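Local coordinates for protein alpha-l-arabinofuranosidase (Gibberella zeae, PDB 2W5O) that probably hydrolyses terminal alpha-L-arabinofuranosyl residues from arabinose-containing polysaccharides, binding arabinofuranose in a pocket of a beta-propeller, at residues T152-P157 and L168-Q173; S180-H185 and V197-K202; I224-Y229 and G274-V279. All coordinates share one frame; numbering follows the deposited sequence.

Contact 1: T152-P157 and L168-Q173. With AHR (alpha-L-arabinofuranose), chain B.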
loop_
_atom_site.group_PDB
_atom_site.type_symbol
_atom_site.label_atom_id
_atom_site.label_comp_id
_atom_site.label_asym_id
_atom_site.label_seq_id
_atom_site.Cartn_x
_atom_site.Cartn_y
_atom_site.Cartn_z
ATOM N N THR A 152 -9.523 -16.880 -8.813
ATOM C CA THR A 152 -8.742 -16.013 -9.703
ATOM C C THR A 152 -8.785 -14.481 -9.413
ATOM O O THR A 152 -8.747 -13.676 -10.305
ATOM C CB THR A 152 -9.194 -16.265 -11.185
ATOM O OG1 THR A 152 -10.580 -15.922 -11.302
ATOM C CG2 THR A 152 -9.011 -17.729 -11.545
ATOM N N PRO A 153 -8.876 -14.081 -8.147
ATOM C CA PRO A 153 -8.946 -12.658 -7.915
ATOM C C PRO A 153 -7.650 -11.925 -8.230
ATOM O O PRO A 153 -6.567 -12.522 -8.288
ATOM C CB PRO A 153 -9.215 -12.561 -6.398
ATOM C CG PRO A 153 -8.543 -13.765 -5.885
ATOM C CD PRO A 153 -8.804 -14.856 -6.894
ATOM N N VAL A 154 -7.798 -10.606 -8.404
ATOM C CA VAL A 154 -6.693 -9.655 -8.382
ATOM C C VAL A 154 -6.858 -8.723 -7.159
ATOM O O VAL A 154 -7.995 -8.482 -6.690
ATOM C CB VAL A 154 -6.547 -8.829 -9.717
ATOM C CG1 VAL A 154 -6.203 -9.753 -10.895
ATOM C CG2 VAL A 154 -7.829 -7.954 -10.004
ATOM N N TRP A 155 -5.738 -8.202 -6.639
ATOM C CA TRP A 155 -5.777 -7.341 -5.455
ATOM C C TRP A 155 -4.667 -6.269 -5.371
ATOM O O TRP A 155 -3.610 -6.394 -5.983
ATOM C CB TRP A 155 -5.559 -8.171 -4.187
ATOM C CG TRP A 155 -6.047 -9.629 -4.073
ATOM C CD1 TRP A 155 -5.390 -10.754 -4.457
ATOM C CD2 TRP A 155 -7.243 -10.066 -3.428
ATOM N NE1 TRP A 155 -6.127 -11.875 -4.111
ATOM C CE2 TRP A 155 -7.248 -11.464 -3.450
ATOM C CE3 TRP A 155 -8.312 -9.402 -2.844
ATOM C CZ2 TRP A 155 -8.284 -12.213 -2.922
ATOM C CZ3 TRP A 155 -9.338 -10.155 -2.317
ATOM C CH2 TRP A 155 -9.307 -11.538 -2.345
ATOM N N GLU A 156 -4.883 -5.257 -4.529
ATOM C CA GLU A 156 -3.769 -4.506 -3.953
ATOM C C GLU A 156 -2.919 -3.671 -4.909
ATOM O O GLU A 156 -1.697 -3.838 -4.981
ATOM C CB GLU A 156 -2.900 -5.506 -3.142
ATOM C CG GLU A 156 -3.656 -6.072 -1.936
ATOM C CD GLU A 156 -3.222 -7.482 -1.517
ATOM O OE1 GLU A 156 -2.380 -8.101 -2.207
ATOM O OE2 GLU A 156 -3.755 -7.969 -0.497
ATOM N N PRO A 157 -3.544 -2.699 -5.614
ATOM C CA PRO A 157 -2.752 -1.858 -6.536
ATOM C C PRO A 157 -1.760 -0.944 -5.861
ATOM O O PRO A 157 -1.990 -0.446 -4.765
ATOM C CB PRO A 157 -3.803 -0.997 -7.244
ATOM C CG PRO A 157 -4.977 -0.967 -6.285
ATOM C CD PRO A 157 -4.965 -2.288 -5.545
ATOM N N LEU A 168 1.592 0.180 -12.485
ATOM C CA LEU A 168 0.610 -0.287 -11.513
ATOM C C LEU A 168 0.952 -1.735 -11.150
ATOM O O LEU A 168 0.813 -2.655 -11.973
ATOM C CB LEU A 168 -0.826 -0.165 -12.082
ATOM C CG LEU A 168 -1.853 -0.141 -10.941
ATOM C CD1 LEU A 168 -3.198 0.481 -11.347
ATOM C CD2 LEU A 168 -2.000 -1.615 -10.438
ATOM N N TYR A 169 1.483 -1.912 -9.940
ATOM C CA TYR A 169 1.852 -3.229 -9.409
ATOM C C TYR A 169 0.658 -3.769 -8.634
ATOM O O TYR A 169 -0.059 -2.989 -7.972
ATOM C CB TYR A 169 2.978 -3.071 -8.391
ATOM C CG TYR A 169 4.279 -2.485 -8.925
ATOM C CD1 TYR A 169 5.282 -3.321 -9.447
ATOM C CD2 TYR A 169 4.505 -1.105 -8.919
ATOM C CE1 TYR A 169 6.483 -2.801 -9.954
ATOM C CE2 TYR A 169 5.712 -0.581 -9.383
ATOM C CZ TYR A 169 6.690 -1.432 -9.901
ATOM O OH TYR A 169 7.854 -0.909 -10.384
ATOM N N TYR A 170 0.474 -5.091 -8.671
ATOM C CA TYR A 170 -0.590 -5.705 -7.902
ATOM C C TYR A 170 -0.367 -7.216 -7.685
ATOM O O TYR A 170 0.650 -7.782 -8.128
ATOM C CB TYR A 170 -1.970 -5.404 -8.557
ATOM C CG TYR A 170 -2.173 -5.876 -10.001
ATOM C CD1 TYR A 170 -2.770 -7.099 -10.274
ATOM C CD2 TYR A 170 -1.780 -5.091 -11.079
ATOM C CE1 TYR A 170 -2.977 -7.533 -11.566
ATOM C CE2 TYR A 170 -1.986 -5.506 -12.404
ATOM C CZ TYR A 170 -2.606 -6.732 -12.637
ATOM O OH TYR A 170 -2.802 -7.173 -13.936
ATOM N N SER A 171 -1.316 -7.841 -6.982
ATOM C CA SER A 171 -1.277 -9.265 -6.656
ATOM C C SER A 171 -2.296 -9.946 -7.536
ATOM O O SER A 171 -3.411 -9.405 -7.750
ATOM C CB SER A 171 -1.645 -9.508 -5.189
ATOM O OG SER A 171 -0.767 -8.800 -4.332
ATOM N N ASP A 172 -1.932 -11.130 -8.029
ATOM C CA ASP A 172 -2.683 -11.764 -9.135
ATOM C C ASP A 172 -2.830 -13.270 -8.922
ATOM O O ASP A 172 -1.825 -13.981 -8.828
ATOM C CB ASP A 172 -1.951 -11.498 -10.457
ATOM C CG ASP A 172 -2.776 -11.855 -11.716
ATOM O OD1 ASP A 172 -3.932 -12.386 -11.666
ATOM O OD2 ASP A 172 -2.226 -11.564 -12.808
ATOM N N GLN A 173 -4.079 -13.752 -8.842
ATOM C CA GLN A 173 -4.339 -15.184 -8.693
ATOM C C GLN A 173 -4.859 -15.789 -9.985
ATOM O O GLN A 173 -5.310 -16.926 -9.987
ATOM C CB GLN A 173 -5.363 -15.472 -7.601
ATOM C CG GLN A 173 -4.969 -14.947 -6.157
ATOM C CD GLN A 173 -5.847 -15.537 -5.030
ATOM O OE1 GLN A 173 -6.083 -14.872 -4.007
ATOM N NE2 GLN A 173 -6.304 -16.797 -5.197
HETATM O O5 AHR B . -7.209 -10.765 1.087
HETATM C C5 AHR B . -6.284 -10.479 0.049
HETATM C C4 AHR B . -5.033 -11.208 0.440
HETATM O O4 AHR B . -4.353 -10.387 1.403
HETATM C C3 AHR B . -4.102 -11.326 -0.755
HETATM O O3 AHR B . -4.364 -12.538 -1.438
HETATM C C2 AHR B . -2.717 -11.246 -0.107
HETATM O O2 AHR B . -1.856 -10.626 -1.078
HETATM C C1 AHR B . -2.933 -10.448 1.209
HETATM O O1 AHR B . -2.363 -10.804 2.497
#
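The W155 indole is held on three sides: Q173 meets its edge, P153 CB lies under one face, 3.5 Å from the ring plane and offset toward the rim, and C5 of the bound arabinofuranose sits over the centre of the opposite face. A chi1 of -32°, well short of a staggered torsion, places the W155 ring between proline and sugar. Q173 is more than packing. Its OE1 accepts from W155 NE1 at 3.0 Å almost in the indole plane, although the amide itself is turned 38° from the ring. The extended Q173 chain also lies against P153, with CG of the proline 3.3 Å from Q173 OE1. Outside the pair, R209 grips the same amide oxygen and N148 O takes its NE2, so the rotation of the amide is fixed.

E156 follows in a left-handed backbone conformation and points its carboxylate at the sugar. OE1 accepts two hydrogen bonds, one from S171 OG at 2.8 Å and one from the sugar hydroxyl O2 at 2.8 Å, while E156 OE2 lies 3.1 Å from the anomeric C1. S171 OG is itself positioned by M212 N. The strands pair through W155 and S171, whose N and O atoms bond in both directions; on the other face of the sheet V154 CG1 packs obliquely against Y170 CE1 at 4.0 Å. A second arabinofuranose also touches W155. This is the inner hairpin of a blade in a six-bladed beta-propeller, its first strand starting at the sugar-binding pocket with an aromatic platform and a carboxylate side by side.

Contact 2: S180-H185 and V197-K202. With AHR (alpha-L-arabinofuranose), chain B.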
loop_
_atom_site.group_PDB
_atom_site.type_symbol
_atom_site.label_atom_id
_atom_site.label_comp_id
_atom_site.label_asym_id
_atom_site.label_seq_id
_atom_site.Cartn_x
_atom_site.Cartn_y
_atom_site.Cartn_z
ATOM N N SER A 180 -0.678 -20.036 -6.857
ATOM C CA SER A 180 -1.782 -19.710 -5.996
ATOM C C SER A 180 -1.982 -18.194 -5.971
ATOM O O SER A 180 -3.093 -17.718 -6.142
ATOM C CB SER A 180 -1.510 -20.278 -4.615
ATOM O OG SER A 180 -2.416 -19.709 -3.663
ATOM N N GLN A 181 -0.885 -17.448 -5.841
ATOM C CA GLN A 181 -0.843 -16.006 -6.143
ATOM C C GLN A 181 0.549 -15.617 -6.658
ATOM O O GLN A 181 1.552 -16.246 -6.299
ATOM C CB GLN A 181 -1.227 -15.158 -4.907
ATOM C CG GLN A 181 -1.335 -13.666 -5.170
ATOM C CD GLN A 181 -1.920 -12.999 -3.938
ATOM O OE1 GLN A 181 -3.142 -12.984 -3.749
ATOM N NE2 GLN A 181 -1.055 -12.485 -3.063
ATOM N N LYS A 182 0.646 -14.599 -7.516
ATOM C CA LYS A 182 1.959 -14.120 -7.887
ATOM C C LYS A 182 1.833 -12.598 -8.017
ATOM O O LYS A 182 0.726 -12.057 -7.926
ATOM C CB LYS A 182 2.386 -14.723 -9.239
ATOM C CG LYS A 182 1.504 -14.225 -10.373
ATOM C CD LYS A 182 1.974 -14.857 -11.695
ATOM C CE LYS A 182 1.050 -14.499 -12.853
ATOM N NZ LYS A 182 1.594 -15.243 -14.043
ATOM N N LEU A 183 2.961 -11.914 -8.202
ATOM C CA LEU A 183 2.976 -10.469 -8.220
ATOM C C LEU A 183 3.314 -10.037 -9.634
ATOM O O LEU A 183 4.264 -10.544 -10.209
ATOM C CB LEU A 183 4.004 -9.926 -7.214
ATOM C CG LEU A 183 3.716 -10.185 -5.744
ATOM C CD1 LEU A 183 4.904 -9.824 -4.829
ATOM C CD2 LEU A 183 2.431 -9.440 -5.334
ATOM N N VAL A 184 2.557 -9.071 -10.149
ATOM C CA VAL A 184 2.654 -8.641 -11.533
ATOM C C VAL A 184 2.483 -7.122 -11.628
ATOM O O VAL A 184 2.143 -6.436 -10.644
ATOM C CB VAL A 184 1.530 -9.299 -12.443
ATOM C CG1 VAL A 184 1.631 -10.830 -12.451
ATOM C CG2 VAL A 184 0.111 -8.778 -12.025
ATOM N N HIS A 185 2.704 -6.588 -12.815
ATOM C CA HIS A 185 2.393 -5.189 -13.081
ATOM C C HIS A 185 1.910 -4.990 -14.518
ATOM O O HIS A 185 2.115 -5.852 -15.370
ATOM C CB HIS A 185 3.602 -4.282 -12.823
ATOM C CG HIS A 185 4.647 -4.311 -13.898
ATOM N ND1 HIS A 185 5.834 -5.008 -13.757
ATOM C CD2 HIS A 185 4.728 -3.681 -15.096
ATOM C CE1 HIS A 185 6.595 -4.818 -14.825
ATOM N NE2 HIS A 185 5.948 -4.018 -15.652
ATOM N N VAL A 197 0.204 -7.921 -19.014
ATOM C CA VAL A 197 0.629 -8.163 -17.663
ATOM C C VAL A 197 2.090 -8.599 -17.680
ATOM O O VAL A 197 2.463 -9.413 -18.501
ATOM C CB VAL A 197 -0.266 -9.255 -17.033
ATOM C CG1 VAL A 197 0.385 -9.811 -15.830
ATOM C CG2 VAL A 197 -1.641 -8.646 -16.700
ATOM N N VAL A 198 2.922 -8.095 -16.774
ATOM C CA VAL A 198 4.308 -8.541 -16.647
ATOM C C VAL A 198 4.560 -9.119 -15.245
ATOM O O VAL A 198 4.102 -8.555 -14.249
ATOM C CB VAL A 198 5.258 -7.368 -16.853
ATOM C CG1 VAL A 198 6.697 -7.818 -16.670
ATOM C CG2 VAL A 198 5.030 -6.731 -18.225
ATOM N N ASP A 199 5.256 -10.247 -15.151
ATOM C CA ASP A 199 5.504 -10.824 -13.832
ATOM C C ASP A 199 6.601 -10.089 -13.085
ATOM O O ASP A 199 7.650 -9.823 -13.657
ATOM C CB ASP A 199 5.908 -12.289 -13.958
ATOM C CG ASP A 199 4.730 -13.206 -14.290
ATOM O OD1 ASP A 199 3.543 -12.876 -14.093
ATOM O OD2 ASP A 199 5.016 -14.289 -14.797
ATOM N N ASP A 200 6.363 -9.761 -11.820
ATOM C CA ASP A 200 7.403 -9.162 -10.956
ATOM C C ASP A 200 8.042 -10.124 -9.960
ATOM O O ASP A 200 9.181 -9.910 -9.554
ATOM C CB ASP A 200 6.815 -8.018 -10.131
ATOM C CG ASP A 200 6.320 -6.954 -10.993
ATOM O OD1 ASP A 200 7.036 -6.681 -11.979
ATOM O OD2 ASP A 200 5.221 -6.446 -10.767
ATOM N N THR A 201 7.290 -11.128 -9.503
ATOM C CA THR A 201 7.767 -12.041 -8.478
ATOM C C THR A 201 6.842 -13.234 -8.425
ATOM O O THR A 201 5.600 -13.128 -8.251
ATOM C CB THR A 201 7.867 -11.360 -7.076
ATOM O OG1 THR A 201 9.130 -10.693 -6.938
ATOM C CG2 THR A 201 7.689 -12.387 -5.955
ATOM N N LYS A 202 7.440 -14.399 -8.582
ATOM C CA LYS A 202 6.628 -15.604 -8.507
ATOM C C LYS A 202 7.489 -16.749 -8.026
ATOM O O LYS A 202 8.720 -16.739 -8.199
ATOM C CB LYS A 202 6.036 -15.911 -9.870
ATOM C CG LYS A 202 7.031 -16.512 -10.848
ATOM C CD LYS A 202 6.534 -16.285 -12.244
ATOM C CE LYS A 202 7.488 -16.932 -13.227
ATOM N NZ LYS A 202 7.049 -16.667 -14.619
HETATM O O5 AHR B . -7.209 -10.765 1.087
HETATM C C5 AHR B . -6.284 -10.479 0.049
HETATM C C4 AHR B . -5.033 -11.208 0.440
HETATM O O4 AHR B . -4.353 -10.387 1.403
HETATM C C3 AHR B . -4.102 -11.326 -0.755
HETATM O O3 AHR B . -4.364 -12.538 -1.438
HETATM C C2 AHR B . -2.717 -11.246 -0.107
HETATM O O2 AHR B . -1.856 -10.626 -1.078
HETATM C C1 AHR B . -2.933 -10.448 1.209
HETATM O O1 AHR B . -2.363 -10.804 2.497
#
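K182 leans across the neighbouring strand toward D199, and most of its chain has a partner there. CB lies against the opposite strand, 3.7 Å from T201 O and close to K202 CB. CG starts between the backbone N and the carbonyl carbon (chi1 66°), which sends the chain toward D199; from there it runs fully extended, CD and CE sliding along D199 OD1, until NZ reaches D199 OD1 at 3.1 Å in a salt bridge. NZ has a stronger partner in D175, while D199 OD2 is taken by K202 NZ at 3.1 Å, so the two lysines share one carboxylate.

The strands form the outer hairpin of a propeller blade, where a classic beta bulge sets two residues, D200 and T201, against the single L183, and both of their N atoms bond to L183 O, from the same face of its plane. The extra residue turns D200 toward the opposite strand. Its OD1 offers the syn lone pair to H185 ND1 at 2.7 Å, ring and carboxylate being nearly coplanar, 9° apart. D200 OD2 adds a weak bond to the same nitrogen. V198 CB lies over one face of the imidazole, 3.7 Å from its centroid, a CH-pi contact.

At the inner end of the hairpin, Q181 reaches the bound arabinofuranose with both ends of its amide: OE1 accepts from the sugar O3 at 2.7 Å, and NE2 donates to O2 at 2.8 Å.

Contact 3: I224-Y229 and G274-V279. With AHR (alpha-L-arabinofuranose), chain B.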
loop_
_atom_site.group_PDB
_atom_site.type_symbol
_atom_site.label_atom_id
_atom_site.label_comp_id
_atom_site.label_asym_id
_atom_site.label_seq_id
_atom_site.Cartn_x
_atom_site.Cartn_y
_atom_site.Cartn_z
ATOM N N ILE A 224 13.695 -0.360 -4.486
ATOM C CA ILE A 224 13.495 -1.524 -3.599
ATOM C C ILE A 224 12.016 -1.897 -3.684
ATOM O O ILE A 224 11.153 -1.035 -3.665
ATOM C CB ILE A 224 13.960 -1.256 -2.116
ATOM C CG1 ILE A 224 13.810 -2.531 -1.264
ATOM C CG2 ILE A 224 13.200 -0.058 -1.497
ATOM C CD1 ILE A 224 14.443 -2.409 0.157
ATOM N N TYR A 225 11.762 -3.191 -3.860
ATOM C CA TYR A 225 10.447 -3.746 -4.129
ATOM C C TYR A 225 10.161 -4.681 -2.946
ATOM O O TYR A 225 10.941 -5.605 -2.695
ATOM C CB TYR A 225 10.561 -4.580 -5.405
ATOM C CG TYR A 225 9.312 -5.345 -5.776
ATOM C CD1 TYR A 225 8.267 -4.716 -6.404
ATOM C CD2 TYR A 225 9.205 -6.713 -5.537
ATOM C CE1 TYR A 225 7.115 -5.423 -6.765
ATOM C CE2 TYR A 225 8.081 -7.430 -5.910
ATOM C CZ TYR A 225 7.040 -6.778 -6.512
ATOM O OH TYR A 225 5.907 -7.469 -6.878
ATOM N N VAL A 226 9.126 -4.385 -2.169
ATOM C CA VAL A 226 8.889 -5.084 -0.916
ATOM C C VAL A 226 7.550 -5.792 -0.976
ATOM O O VAL A 226 6.604 -5.301 -1.599
ATOM C CB VAL A 226 8.938 -4.086 0.245
ATOM C CG1 VAL A 226 8.558 -4.746 1.637
ATOM C CG2 VAL A 226 10.321 -3.458 0.237
ATOM N N TYR A 227 7.475 -6.962 -0.350
ATOM C CA TYR A 227 6.252 -7.767 -0.470
ATOM C C TYR A 227 6.249 -8.814 0.650
ATOM O O TYR A 227 7.280 -9.022 1.316
ATOM C CB TYR A 227 6.172 -8.429 -1.853
ATOM C CG TYR A 227 7.366 -9.312 -2.200
ATOM C CD1 TYR A 227 7.348 -10.692 -1.946
ATOM C CD2 TYR A 227 8.539 -8.762 -2.762
ATOM C CE1 TYR A 227 8.472 -11.516 -2.244
ATOM C CE2 TYR A 227 9.645 -9.572 -3.055
ATOM C CZ TYR A 227 9.601 -10.940 -2.809
ATOM O OH TYR A 227 10.690 -11.718 -3.133
ATOM N N GLU A 228 5.105 -9.429 0.910
ATOM C CA GLU A 228 5.098 -10.514 1.892
ATOM C C GLU A 228 5.260 -11.797 1.087
ATOM O O GLU A 228 4.648 -11.943 0.045
ATOM C CB GLU A 228 3.791 -10.538 2.706
ATOM C CG GLU A 228 2.552 -10.828 1.885
ATOM C CD GLU A 228 1.229 -10.818 2.707
ATOM O OE1 GLU A 228 1.222 -10.451 3.906
ATOM O OE2 GLU A 228 0.177 -11.179 2.120
ATOM N N TYR A 229 6.076 -12.723 1.557
ATOM C CA TYR A 229 6.288 -13.960 0.827
ATOM C C TYR A 229 5.472 -15.055 1.518
ATOM O O TYR A 229 5.987 -15.772 2.405
ATOM C CB TYR A 229 7.774 -14.289 0.880
ATOM C CG TYR A 229 8.237 -15.558 0.182
ATOM C CD1 TYR A 229 7.341 -16.474 -0.354
ATOM C CD2 TYR A 229 9.597 -15.852 0.105
ATOM C CE1 TYR A 229 7.787 -17.649 -0.972
ATOM C CE2 TYR A 229 10.050 -17.000 -0.515
ATOM C CZ TYR A 229 9.135 -17.899 -1.039
ATOM O OH TYR A 229 9.576 -19.040 -1.655
ATOM N N GLY A 274 3.926 -10.148 7.190
ATOM C CA GLY A 274 2.575 -9.658 6.947
ATOM C C GLY A 274 2.506 -8.252 6.344
ATOM O O GLY A 274 3.186 -7.331 6.811
ATOM N N SER A 275 1.738 -8.122 5.270
ATOM C CA SER A 275 1.353 -6.825 4.723
ATOM C C SER A 275 2.333 -5.641 4.945
ATOM O O SER A 275 2.047 -4.673 5.653
ATOM C CB SER A 275 -0.049 -6.506 5.225
ATOM O OG SER A 275 -0.017 -6.363 6.645
ATOM N N PRO A 276 3.485 -5.684 4.291
ATOM C CA PRO A 276 4.455 -4.630 4.533
ATOM C C PRO A 276 4.215 -3.398 3.664
ATOM O O PRO A 276 3.423 -3.429 2.702
ATOM C CB PRO A 276 5.778 -5.279 4.108
ATOM C CG PRO A 276 5.363 -6.245 3.016
ATOM C CD PRO A 276 3.977 -6.735 3.382
ATOM N N TYR A 277 4.923 -2.328 3.984
ATOM C CA TYR A 277 4.810 -1.059 3.264
ATOM C C TYR A 277 6.163 -0.336 3.370
ATOM O O TYR A 277 6.686 -0.170 4.453
ATOM C CB TYR A 277 3.705 -0.178 3.874
ATOM C CG TYR A 277 3.256 0.945 2.945
ATOM C CD1 TYR A 277 2.104 0.837 2.184
ATOM C CD2 TYR A 277 4.033 2.057 2.783
ATOM C CE1 TYR A 277 1.732 1.832 1.327
ATOM C CE2 TYR A 277 3.679 3.058 1.952
ATOM C CZ TYR A 277 2.542 2.949 1.219
ATOM O OH TYR A 277 2.241 3.986 0.386
ATOM N N VAL A 278 6.741 0.084 2.248
ATOM C CA VAL A 278 8.044 0.674 2.304
ATOM C C VAL A 278 8.050 2.105 1.784
ATOM O O VAL A 278 7.269 2.451 0.883
ATOM C CB VAL A 278 9.063 -0.129 1.480
ATOM C CG1 VAL A 278 8.717 -0.106 -0.044
ATOM C CG2 VAL A 278 10.438 0.442 1.707
ATOM N N VAL A 279 8.893 2.937 2.380
ATOM C CA VAL A 279 9.201 4.241 1.777
ATOM C C VAL A 279 10.699 4.504 1.917
ATOM O O VAL A 279 11.386 3.821 2.679
ATOM C CB VAL A 279 8.448 5.413 2.450
ATOM C CG1 VAL A 279 6.888 5.296 2.245
ATOM C CG2 VAL A 279 8.809 5.495 3.955
HETATM O O5 AHR B . -7.209 -10.765 1.087
HETATM C C5 AHR B . -6.284 -10.479 0.049
HETATM C C4 AHR B . -5.033 -11.208 0.440
HETATM O O4 AHR B . -4.353 -10.387 1.403
HETATM C C3 AHR B . -4.102 -11.326 -0.755
HETATM O O3 AHR B . -4.364 -12.538 -1.438
HETATM C C2 AHR B . -2.717 -11.246 -0.107
HETATM O O2 AHR B . -1.856 -10.626 -1.078
HETATM C C1 AHR B . -2.933 -10.448 1.209
HETATM O O1 AHR B . -2.363 -10.804 2.497
#
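The two segments run nearly antiparallel, their end-to-end directions 166° apart, but even at the closest pair, E228 and G274, the CA atoms stand 5.7 Å from each other, and no main-chain hydrogen bond links the two backbones. They belong to adjacent blades of the six-bladed beta-propeller, I224-Y229 on the second strand of one blade and G274-V279 at the start of the innermost strand of the next, so side chains do most of the joining.

Over most of its length the interface is apolar. V226 forks between two partners: CG1, opposite the backbone N (chi1 175°), lies 3.8 Å from P276 CB, and CG2 touches V278 CG1 at 3.7 Å. I224 makes a looser methyl contact with V278 farther along. P276 lies flush against the other backbone, P276 CG being 3.6 Å from Y227 C and P276 CD close to E228 CB. V245 joins V226 and P276 from the next strand of the first blade, while I290 and V292 back V278 from within its own blade.

Toward the pocket the contact turns polar. E228 has an extended chain that carries its carboxylate past P276 to the loop ahead of strand 277-281. There OE1 is met by S275 N at 2.7 Å in a nearly straight bond, the donor lying above the carboxylate plane, 39° out of it. G274 CA lies 3.4 Å from the same E228 OE1, just ahead of the donor. With one oxygen anchored to the main chain, the other faces the sugar: E228 OE2 accepts from the anomeric hydroxyl O1 of the arabinofuranose at 2.6 Å.

Along the chain the three contacts come in series, 1, 2, then 3. Contacts 1 and 2 divide one four-stranded blade between them, with centres about 8 Å apart: strands 165-172 and 182-188 are neighbours, and the backbones of D172 with K182 and Y170 with V184 probably hydrogen-bond between them. Contact 3, about 14 Å from each of the others by centres, instead spans the next two blades. Y225 joins the packing, its ring against Y169 and its OH near L183 and D200. All three reach the same arabinofuranose, so the pocket draws E156, Q181 and E228 from two consecutive blades, while a third blade's leading loop steadies E228.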